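Local coordinates for tailspike protein (PDB 6E1R) that probably recognises and cleaves the capsular polysaccharide of its Acinetobacter baumannii host, acting as a hydrolase on the phage tail, at residues K219-T224 with N255-K260; K168-A173 with V199-L204; F443-S448 with S536-F541. One frame throughout, in Å; residues are numbered along the deposited sequence.

Contact 1 (K219-T224 with N255-K260); sequences KCDFGT and NCIFRK
Phe222 lies flat between two other phenylalanines: Phe258 puts CE2 over one face of the Phe222 ring, and Phe200 stacks on the other, while Ile257 O sits at the Phe222 ring edge. This is an aromatic ladder inside a parallel beta-helix, the fold expected of a phage tailspike, with 219-224 and 255-260 on successive coils. The Phe222 and Phe258 rings are nearly parallel, planes at 7°, but slid so far that they barely overlap; Phe222 CD1 comes to 3.5 Å from Phe258 CE2. Phe222 and Phe258 both have CG anti to the carbonyl carbon (chi1 -67° and -58°), which sends them the same way. The other flat group is the Arg259 guanidinium. Ile257 CG2 lies against one face of it, toward the rim, and at its edge, in plane, NH1 makes a weak 3.3 Å bond to Thr224 OG1. Arg259 NH2 is held by a salt bridge to Glu284.

The backbones pair in parallel: Ile257 N binds Cys220 O, Phe222 N binds Ile257 O at 2.9 Å, and Arg259 N reaches Phe222 O. Before the strands, Cys220 N donates to Cys256 SG at 3.5 Å. Asp221 uses the syn lone pairs of its two oxygens to hold Thr224 N and Thr224 OG1.

Contact 2 (K168-A173 with V199-L204); sequences KLMFKA and VFDRSL
Three backbone hydrogen bonds join strand 169-173 to 199-204 as neighbouring rungs of the parallel beta-helix: Val199 N to Leu169 O, Phe171 N to Val199 O, and Asp201 N to Phe171 O at 2.9 Å.

Beyond strand 199-200, while 169-173 still runs on, a side chain takes over the pairing. In the type I turn from Asp201 to Leu204, Ser203 holds OG between its backbone N and carbonyl carbon (chi1 54°), where it accepts from Ala173 N at 3.1 Å and donates to Asp201 OD1. That same OD1 takes Ser203 N on its anti lone pair at 2.8 Å, closing an Asx turn, while the hydroxyl comes in from above the carboxylate plane. Ser227 N is a further donor to OD1.

Apolar contacts fall on two faces. On one, the extended chain of selenomethionine Met170 crosses Val199, CE lying 3.7 Å from Val199 CG1. On the other, Phe171 and Phe200, part of the helix's row of phenylalanines, lie side by side with planes at 26° and little overlap, CD2 of Phe171 set over a face of the Phe200 ring. Leu204 CD1 closes in on Phe171 CB at 3.9 Å.

Strand 142-146 pairs with the far edge of 169-173, strand 221-222 adds Phe222, whose ring stacks on Phe200, and Ala181 of strand 178-184 packs against both Phe171 and Phe200.

Contact 3 (F443-S448 with S536-F541); sequences FTVGSS and STAGRF
Phe443 and Gly539 face each other as an antiparallel hydrogen-bonded pair, at the end of strand 435-443 and the start of strand 539-548 in the C-terminal domain, which carries antiparallel sheets. Phe443 N donates to Gly539 O at 2.8 Å, and Gly539 N returns a bond to Phe443 O at 3.0 Å.

Farther along, the chain leaves the sheet in a type II turn from Thr444 to Ser447, closed by Ser447 N to Thr444 O. Ser447 OG also accepts from Thr444 N at 2.8 Å. One water bridges the two segments beyond the paired residues, accepting from Gly446 N and donating to Thr537 O at 2.9 Å.

The apolar part centres on Phe443, whose CD1 meets Phe541 CD1 at 3.7 Å. The two side chains cross at about a right angle and their ring planes are steeply inclined. Gly539 O lies in the plane of the Phe443 ring, at its edge; Phe519 touches both rings. Ala538 CB lies 4.4 Å from Val445 CG2, a loose apolar contact at the turn.

Between the segments the direct hydrogen bonds are all main-chain, while buried Phe443 and Phe541 supply the aromatic contact. In Gly539, at phi 132° and psi -162°, a CB would press on the carbonyl oxygen of Ala538, so the backbone suits glycine; and where direct pairing stops a water takes over the link.

In the fold
Contacts 1 and 2 are close neighbours in the beta-helix, their centres 11 Å apart. Strand 199-200 of contact 2 lies next to strand 221-222 of contact 1, and a probable hydrogen bond from Phe200 N to Asp221 O (2.8 Å) joins them. The phenylalanines line up in one row, Phe171, Phe200, Phe222, Phe258, with the Phe200–Phe222 stack joining the two contacts. Arg202, from the turn of contact 2, adds a second tie by reaching Gly223 O and Thr224 O. Contact 3 belongs to a separate C-terminal domain: its centre is about 70 Å from that of contact 1 and about 78 Å from that of contact 2, with the chain's centre between contacts 2 and 3.

Contact 1 (K219-T224 with N255-K260)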
loop_
_atom_site.group_PDB
_atom_site.type_symbol
_atom_site.label_atom_id
_atom_site.label_comp_id
_atom_site.label_asym_id
_atom_site.label_seq_id
_atom_site.Cartn_x
_atom_site.Cartn_y
_atom_site.Cartn_z
ATOM N N LYS A 219 -9.934 7.957 -9.849
ATOM C CA LYS A 219 -9.811 9.412 -9.939
ATOM C C LYS A 219 -11.171 10.075 -10.143
ATOM O O LYS A 219 -11.379 10.876 -11.057
ATOM C CB LYS A 219 -8.821 9.825 -11.029
ATOM C CG LYS A 219 -8.302 11.241 -10.825
ATOM C CD LYS A 219 -6.982 11.473 -11.520
ATOM C CE LYS A 219 -6.378 12.802 -11.096
ATOM N NZ LYS A 219 -4.957 12.929 -11.515
ATOM N N CYS A 220 -12.112 9.717 -9.280
ATOM C CA CYS A 220 -13.404 10.377 -9.282
ATOM C C CYS A 220 -13.329 11.646 -8.443
ATOM O O CYS A 220 -12.402 11.849 -7.656
ATOM C CB CYS A 220 -14.488 9.443 -8.744
ATOM S SG CYS A 220 -14.787 7.995 -9.778
ATOM N N ASP A 221 -14.318 12.514 -8.625
ATOM C CA ASP A 221 -14.370 13.777 -7.904
ATOM C C ASP A 221 -15.742 13.928 -7.267
ATOM O O ASP A 221 -16.764 13.726 -7.929
ATOM C CB ASP A 221 -14.071 14.959 -8.831
ATOM C CG ASP A 221 -13.930 16.267 -8.079
ATOM O OD1 ASP A 221 -14.923 16.713 -7.468
ATOM O OD2 ASP A 221 -12.821 16.843 -8.091
ATOM N N PHE A 222 -15.756 14.294 -5.987
ATOM C CA PHE A 222 -16.987 14.450 -5.217
ATOM C C PHE A 222 -17.019 15.856 -4.625
ATOM O O PHE A 222 -16.353 16.130 -3.622
ATOM C CB PHE A 222 -17.088 13.396 -4.118
ATOM C CG PHE A 222 -17.255 11.992 -4.627
ATOM C CD1 PHE A 222 -16.156 11.241 -5.009
ATOM C CD2 PHE A 222 -18.512 11.418 -4.711
ATOM C CE1 PHE A 222 -16.307 9.947 -5.469
ATOM C CE2 PHE A 222 -18.671 10.125 -5.171
ATOM C CZ PHE A 222 -17.567 9.388 -5.551
ATOM N N GLY A 223 -17.786 16.742 -5.253
ATOM C CA GLY A 223 -18.124 18.025 -4.670
ATOM C C GLY A 223 -17.141 19.154 -4.881
ATOM O O GLY A 223 -17.280 20.194 -4.227
ATOM N N THR A 224 -16.166 19.004 -5.779
ATOM C CA THR A 224 -15.254 20.115 -6.043
ATOM C C THR A 224 -15.967 21.220 -6.809
ATOM O O THR A 224 -15.876 22.400 -6.450
ATOM C CB THR A 224 -14.025 19.634 -6.813
ATOM O OG1 THR A 224 -13.367 18.599 -6.072
ATOM C CG2 THR A 224 -13.050 20.783 -7.032
ATOM N N ASN A 255 -6.963 7.807 -5.915
ATOM C CA ASN A 255 -6.751 9.195 -6.334
ATOM C C ASN A 255 -8.055 9.986 -6.415
ATOM O O ASN A 255 -8.164 10.942 -7.187
ATOM C CB ASN A 255 -6.007 9.263 -7.672
ATOM C CG ASN A 255 -4.747 8.423 -7.680
ATOM O OD1 ASN A 255 -3.691 8.861 -7.223
ATOM N ND2 ASN A 255 -4.851 7.207 -8.203
ATOM N N CYS A 256 -9.054 9.599 -5.631
ATOM C CA CYS A 256 -10.310 10.329 -5.624
ATOM C C CYS A 256 -10.203 11.565 -4.738
ATOM O O CYS A 256 -9.342 11.663 -3.860
ATOM C CB CYS A 256 -11.453 9.432 -5.152
ATOM S SG CYS A 256 -11.781 8.045 -6.257
ATOM N N ILE A 257 -11.101 12.519 -4.976
ATOM C CA ILE A 257 -11.085 13.804 -4.289
ATOM C C ILE A 257 -12.448 14.034 -3.652
ATOM O O ILE A 257 -13.482 13.869 -4.309
ATOM C CB ILE A 257 -10.730 14.960 -5.242
ATOM C CG1 ILE A 257 -9.362 14.723 -5.884
ATOM C CG2 ILE A 257 -10.744 16.284 -4.498
ATOM C CD1 ILE A 257 -9.079 15.621 -7.067
ATOM N N PHE A 258 -12.446 14.423 -2.377
ATOM C CA PHE A 258 -13.665 14.714 -1.627
ATOM C C PHE A 258 -13.532 16.108 -1.030
ATOM O O PHE A 258 -12.779 16.304 -0.071
ATOM C CB PHE A 258 -13.901 13.676 -0.529
ATOM C CG PHE A 258 -13.997 12.263 -1.033
ATOM C CD1 PHE A 258 -12.854 11.512 -1.257
ATOM C CD2 PHE A 258 -15.231 11.679 -1.268
ATOM C CE1 PHE A 258 -12.939 10.211 -1.716
ATOM C CE2 PHE A 258 -15.324 10.378 -1.726
ATOM C CZ PHE A 258 -14.176 9.643 -1.950
ATOM N N ARG A 259 -14.253 17.076 -1.598
ATOM C CA ARG A 259 -14.178 18.467 -1.174
ATOM C C ARG A 259 -15.568 19.017 -0.886
ATOM O O ARG A 259 -16.559 18.600 -1.493
ATOM C CB ARG A 259 -13.503 19.361 -2.227
ATOM C CG ARG A 259 -12.020 19.124 -2.419
ATOM C CD ARG A 259 -11.445 20.228 -3.290
ATOM N NE ARG A 259 -10.001 20.112 -3.455
ATOM C CZ ARG A 259 -9.408 19.650 -4.550
ATOM N NH1 ARG A 259 -10.134 19.274 -5.594
ATOM N NH2 ARG A 259 -8.086 19.579 -4.605
ATOM N N LYS A 260 -15.621 19.955 0.064
ATOM C CA LYS A 260 -16.782 20.821 0.287
ATOM C C LYS A 260 -18.023 20.033 0.699
ATOM O O LYS A 260 -19.125 20.288 0.214
ATOM C CB LYS A 260 -17.085 21.661 -0.956
ATOM C CG LYS A 260 -15.947 22.530 -1.449
ATOM C CD LYS A 260 -15.569 23.590 -0.439
ATOM C CE LYS A 260 -14.365 24.388 -0.932
ATOM N NZ LYS A 260 -14.656 25.105 -2.216
#

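Contact 2 (K168-A173 with V199-L204)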
loop_
_atom_site.group_PDB
_atom_site.type_symbol
_atom_site.label_atom_id
_atom_site.label_comp_id
_atom_site.label_asym_id
_atom_site.label_seq_id
_atom_site.Cartn_x
_atom_site.Cartn_y
_atom_site.Cartn_z
ATOM N N LYS A 168 -16.208 8.217 -17.315
ATOM C CA LYS A 168 -16.078 9.635 -17.646
ATOM C C LYS A 168 -17.446 10.285 -17.867
ATOM O O LYS A 168 -17.761 10.805 -18.940
ATOM C CB LYS A 168 -15.159 9.809 -18.858
ATOM C CG LYS A 168 -13.799 9.160 -18.638
ATOM C CD LYS A 168 -12.944 9.138 -19.887
ATOM C CE LYS A 168 -11.594 8.495 -19.597
ATOM N NZ LYS A 168 -10.780 8.302 -20.827
ATOM N N LEU A 169 -18.261 10.242 -16.816
ATOM C CA LEU A 169 -19.582 10.851 -16.803
ATOM C C LEU A 169 -19.709 11.751 -15.584
ATOM O O LEU A 169 -19.172 11.444 -14.516
ATOM C CB LEU A 169 -20.691 9.790 -16.791
ATOM C CG LEU A 169 -20.815 8.931 -18.050
ATOM C CD1 LEU A 169 -21.830 7.818 -17.846
ATOM C CD2 LEU A 169 -21.204 9.796 -19.237
HETATM N N MSE A 170 -20.416 12.862 -15.749
HETATM C CA MSE A 170 -20.641 13.790 -14.650
HETATM C C MSE A 170 -22.117 13.811 -14.276
HETATM O O MSE A 170 -22.983 13.733 -15.143
HETATM C CB MSE A 170 -20.161 15.193 -15.024
HETATM C CG MSE A 170 -20.203 16.192 -13.885
HETATM SE SE MSE A 170 -19.275 17.845 -14.335
HETATM C CE MSE A 170 -19.465 18.780 -12.632
ATOM N N PHE A 171 -22.406 13.906 -12.983
ATOM C CA PHE A 171 -23.774 13.879 -12.484
ATOM C C PHE A 171 -24.071 15.199 -11.790
ATOM O O PHE A 171 -23.355 15.592 -10.862
ATOM C CB PHE A 171 -23.979 12.700 -11.532
ATOM C CG PHE A 171 -23.642 11.370 -12.142
ATOM C CD1 PHE A 171 -24.586 10.671 -12.873
ATOM C CD2 PHE A 171 -22.377 10.827 -11.997
ATOM C CE1 PHE A 171 -24.278 9.448 -13.441
ATOM C CE2 PHE A 171 -22.062 9.605 -12.562
ATOM C CZ PHE A 171 -23.015 8.915 -13.285
ATOM N N LYS A 172 -25.125 15.878 -12.238
ATOM C CA LYS A 172 -25.525 17.169 -11.697
ATOM C C LYS A 172 -26.991 17.114 -11.289
ATOM O O LYS A 172 -27.686 16.116 -11.501
ATOM C CB LYS A 172 -25.294 18.300 -12.707
ATOM C CG LYS A 172 -23.867 18.432 -13.204
ATOM C CD LYS A 172 -23.745 19.593 -14.178
ATOM C CE LYS A 172 -22.312 19.787 -14.639
ATOM N NZ LYS A 172 -22.181 20.910 -15.610
ATOM N N ALA A 173 -27.458 18.211 -10.699
ATOM C CA ALA A 173 -28.854 18.379 -10.326
ATOM C C ALA A 173 -29.290 19.786 -10.707
ATOM O O ALA A 173 -28.561 20.753 -10.467
ATOM C CB ALA A 173 -29.073 18.142 -8.827
ATOM N N VAL A 199 -17.394 12.458 -12.266
ATOM C CA VAL A 199 -17.478 13.659 -11.450
ATOM C C VAL A 199 -18.876 13.741 -10.857
ATOM O O VAL A 199 -19.869 13.464 -11.538
ATOM C CB VAL A 199 -17.151 14.922 -12.271
ATOM C CG1 VAL A 199 -17.221 16.165 -11.398
ATOM C CG2 VAL A 199 -15.781 14.792 -12.918
ATOM N N PHE A 200 -18.948 14.109 -9.582
ATOM C CA PHE A 200 -20.207 14.226 -8.858
ATOM C C PHE A 200 -20.346 15.670 -8.396
ATOM O O PHE A 200 -19.633 16.109 -7.486
ATOM C CB PHE A 200 -20.258 13.247 -7.687
ATOM C CG PHE A 200 -20.220 11.804 -8.111
ATOM C CD1 PHE A 200 -19.017 11.188 -8.420
ATOM C CD2 PHE A 200 -21.389 11.067 -8.210
ATOM C CE1 PHE A 200 -18.982 9.863 -8.817
ATOM C CE2 PHE A 200 -21.360 9.743 -8.605
ATOM C CZ PHE A 200 -20.154 9.139 -8.909
ATOM N N ASP A 201 -21.254 16.405 -9.032
ATOM C CA ASP A 201 -21.414 17.822 -8.749
ATOM C C ASP A 201 -21.981 18.030 -7.350
ATOM O O ASP A 201 -22.790 17.239 -6.856
ATOM C CB ASP A 201 -22.326 18.466 -9.797
ATOM C CG ASP A 201 -22.246 19.980 -9.793
ATOM O OD1 ASP A 201 -22.724 20.599 -8.821
ATOM O OD2 ASP A 201 -21.700 20.550 -10.761
ATOM N N ARG A 202 -21.547 19.118 -6.711
ATOM C CA ARG A 202 -21.990 19.426 -5.358
ATOM C C ARG A 202 -23.461 19.810 -5.297
ATOM O O ARG A 202 -24.022 19.876 -4.198
ATOM C CB ARG A 202 -21.139 20.554 -4.775
ATOM C CG ARG A 202 -20.737 20.355 -3.326
ATOM C CD ARG A 202 -20.102 21.617 -2.771
ATOM N NE ARG A 202 -19.154 22.214 -3.708
ATOM C CZ ARG A 202 -18.806 23.497 -3.704
ATOM N NH1 ARG A 202 -19.330 24.327 -2.811
ATOM N NH2 ARG A 202 -17.936 23.954 -4.594
ATOM N N SER A 203 -24.094 20.065 -6.444
ATOM C CA SER A 203 -25.523 20.346 -6.470
ATOM C C SER A 203 -26.350 19.140 -6.051
ATOM O O SER A 203 -27.490 19.308 -5.606
ATOM C CB SER A 203 -25.942 20.807 -7.867
ATOM O OG SER A 203 -25.543 19.872 -8.855
ATOM N N LEU A 204 -25.801 17.935 -6.184
ATOM C CA LEU A 204 -26.500 16.734 -5.760
ATOM C C LEU A 204 -26.659 16.711 -4.245
ATOM O O LEU A 204 -25.819 17.223 -3.500
ATOM C CB LEU A 204 -25.735 15.490 -6.212
ATOM C CG LEU A 204 -25.657 15.200 -7.710
ATOM C CD1 LEU A 204 -24.620 14.118 -7.982
ATOM C CD2 LEU A 204 -27.018 14.792 -8.252
#

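Contact 3 (F443-S448 with S536-F541)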
loop_
_atom_site.group_PDB
_atom_site.type_symbol
_atom_site.label_atom_id
_atom_site.label_comp_id
_atom_site.label_asym_id
_atom_site.label_seq_id
_atom_site.Cartn_x
_atom_site.Cartn_y
_atom_site.Cartn_z
ATOM N N PHE A 443 -2.404 -3.036 58.810
ATOM C CA PHE A 443 -1.722 -3.757 59.872
ATOM C C PHE A 443 -2.185 -3.271 61.238
ATOM O O PHE A 443 -2.537 -2.102 61.417
ATOM C CB PHE A 443 -0.200 -3.580 59.783
ATOM C CG PHE A 443 0.426 -4.255 58.600
ATOM C CD1 PHE A 443 0.495 -3.610 57.377
ATOM C CD2 PHE A 443 0.958 -5.528 58.714
ATOM C CE1 PHE A 443 1.073 -4.226 56.286
ATOM C CE2 PHE A 443 1.540 -6.148 57.626
ATOM C CZ PHE A 443 1.598 -5.497 56.411
ATOM N N THR A 444 -2.180 -4.190 62.196
ATOM C CA THR A 444 -2.158 -3.864 63.612
ATOM C C THR A 444 -0.797 -4.255 64.172
ATOM O O THR A 444 0.037 -4.842 63.476
ATOM C CB THR A 444 -3.289 -4.572 64.369
ATOM O OG1 THR A 444 -3.120 -5.992 64.276
ATOM C CG2 THR A 444 -4.642 -4.189 63.789
ATOM N N VAL A 445 -0.565 -3.909 65.437
ATOM C CA VAL A 445 0.731 -4.161 66.061
ATOM C C VAL A 445 1.047 -5.650 66.009
ATOM O O VAL A 445 0.383 -6.463 66.661
ATOM C CB VAL A 445 0.768 -3.635 67.506
ATOM C CG1 VAL A 445 2.090 -3.996 68.164
ATOM C CG2 VAL A 445 0.560 -2.129 67.520
ATOM N N GLY A 446 2.062 -6.013 65.226
ATOM C CA GLY A 446 2.494 -7.390 65.114
ATOM C C GLY A 446 1.696 -8.257 64.166
ATOM O O GLY A 446 1.937 -9.469 64.114
ATOM N N SER A 447 0.759 -7.686 63.412
ATOM C CA SER A 447 -0.073 -8.489 62.530
ATOM C C SER A 447 0.672 -8.824 61.240
ATOM O O SER A 447 1.680 -8.204 60.888
ATOM C CB SER A 447 -1.377 -7.761 62.207
ATOM O OG SER A 447 -1.145 -6.649 61.360
ATOM N N SER A 448 0.155 -9.825 60.530
ATOM C CA SER A 448 0.746 -10.306 59.288
ATOM C C SER A 448 -0.257 -10.151 58.154
ATOM O O SER A 448 -1.435 -10.489 58.310
ATOM C CB SER A 448 1.180 -11.769 59.418
ATOM O OG SER A 448 2.156 -11.920 60.433
ATOM N N SER A 536 6.061 -0.722 66.659
ATOM C CA SER A 536 4.807 0.007 66.778
ATOM C C SER A 536 4.078 0.153 65.451
ATOM O O SER A 536 3.034 0.813 65.408
ATOM C CB SER A 536 5.061 1.395 67.377
ATOM O OG SER A 536 5.741 1.300 68.617
ATOM N N THR A 537 4.594 -0.450 64.381
ATOM C CA THR A 537 4.032 -0.262 63.050
ATOM C C THR A 537 2.578 -0.713 63.001
ATOM O O THR A 537 2.250 -1.845 63.372
ATOM C CB THR A 537 4.857 -1.033 62.017
ATOM O OG1 THR A 537 6.154 -0.434 61.893
ATOM C CG2 THR A 537 4.164 -1.032 60.661
ATOM N N ALA A 538 1.705 0.182 62.541
ATOM C CA ALA A 538 0.289 -0.123 62.396
ATOM C C ALA A 538 -0.345 0.908 61.473
ATOM O O ALA A 538 -0.008 2.094 61.534
ATOM C CB ALA A 538 -0.425 -0.134 63.753
ATOM N N GLY A 539 -1.262 0.448 60.622
ATOM C CA GLY A 539 -1.981 1.302 59.707
ATOM C C GLY A 539 -1.979 0.721 58.311
ATOM O O GLY A 539 -1.706 -0.468 58.111
ATOM N N ARG A 540 -2.283 1.572 57.336
ATOM C CA ARG A 540 -2.378 1.167 55.940
ATOM C C ARG A 540 -1.065 1.447 55.221
ATOM O O ARG A 540 -0.557 2.572 55.259
ATOM C CB ARG A 540 -3.533 1.885 55.241
ATOM C CG ARG A 540 -3.577 1.657 53.740
ATOM C CD ARG A 540 -4.955 1.956 53.187
ATOM N NE ARG A 540 -5.934 1.002 53.700
ATOM C CZ ARG A 540 -7.211 0.964 53.336
ATOM N NH1 ARG A 540 -7.676 1.832 52.447
ATOM N NH2 ARG A 540 -8.021 0.057 53.861
ATOM N N PHE A 541 -0.527 0.422 54.565
ATOM C CA PHE A 541 0.734 0.511 53.847
ATOM C C PHE A 541 0.557 -0.050 52.441
ATOM O O PHE A 541 -0.465 -0.658 52.112
ATOM C CB PHE A 541 1.851 -0.236 54.590
ATOM C CG PHE A 541 2.161 0.332 55.948
ATOM C CD1 PHE A 541 1.410 -0.031 57.055
ATOM C CD2 PHE A 541 3.208 1.224 56.117
ATOM C CE1 PHE A 541 1.692 0.492 58.303
ATOM C CE2 PHE A 541 3.496 1.749 57.363
ATOM C CZ PHE A 541 2.737 1.383 58.457
HETATM O O HOH W 1 3.904 -3.682 64.938
#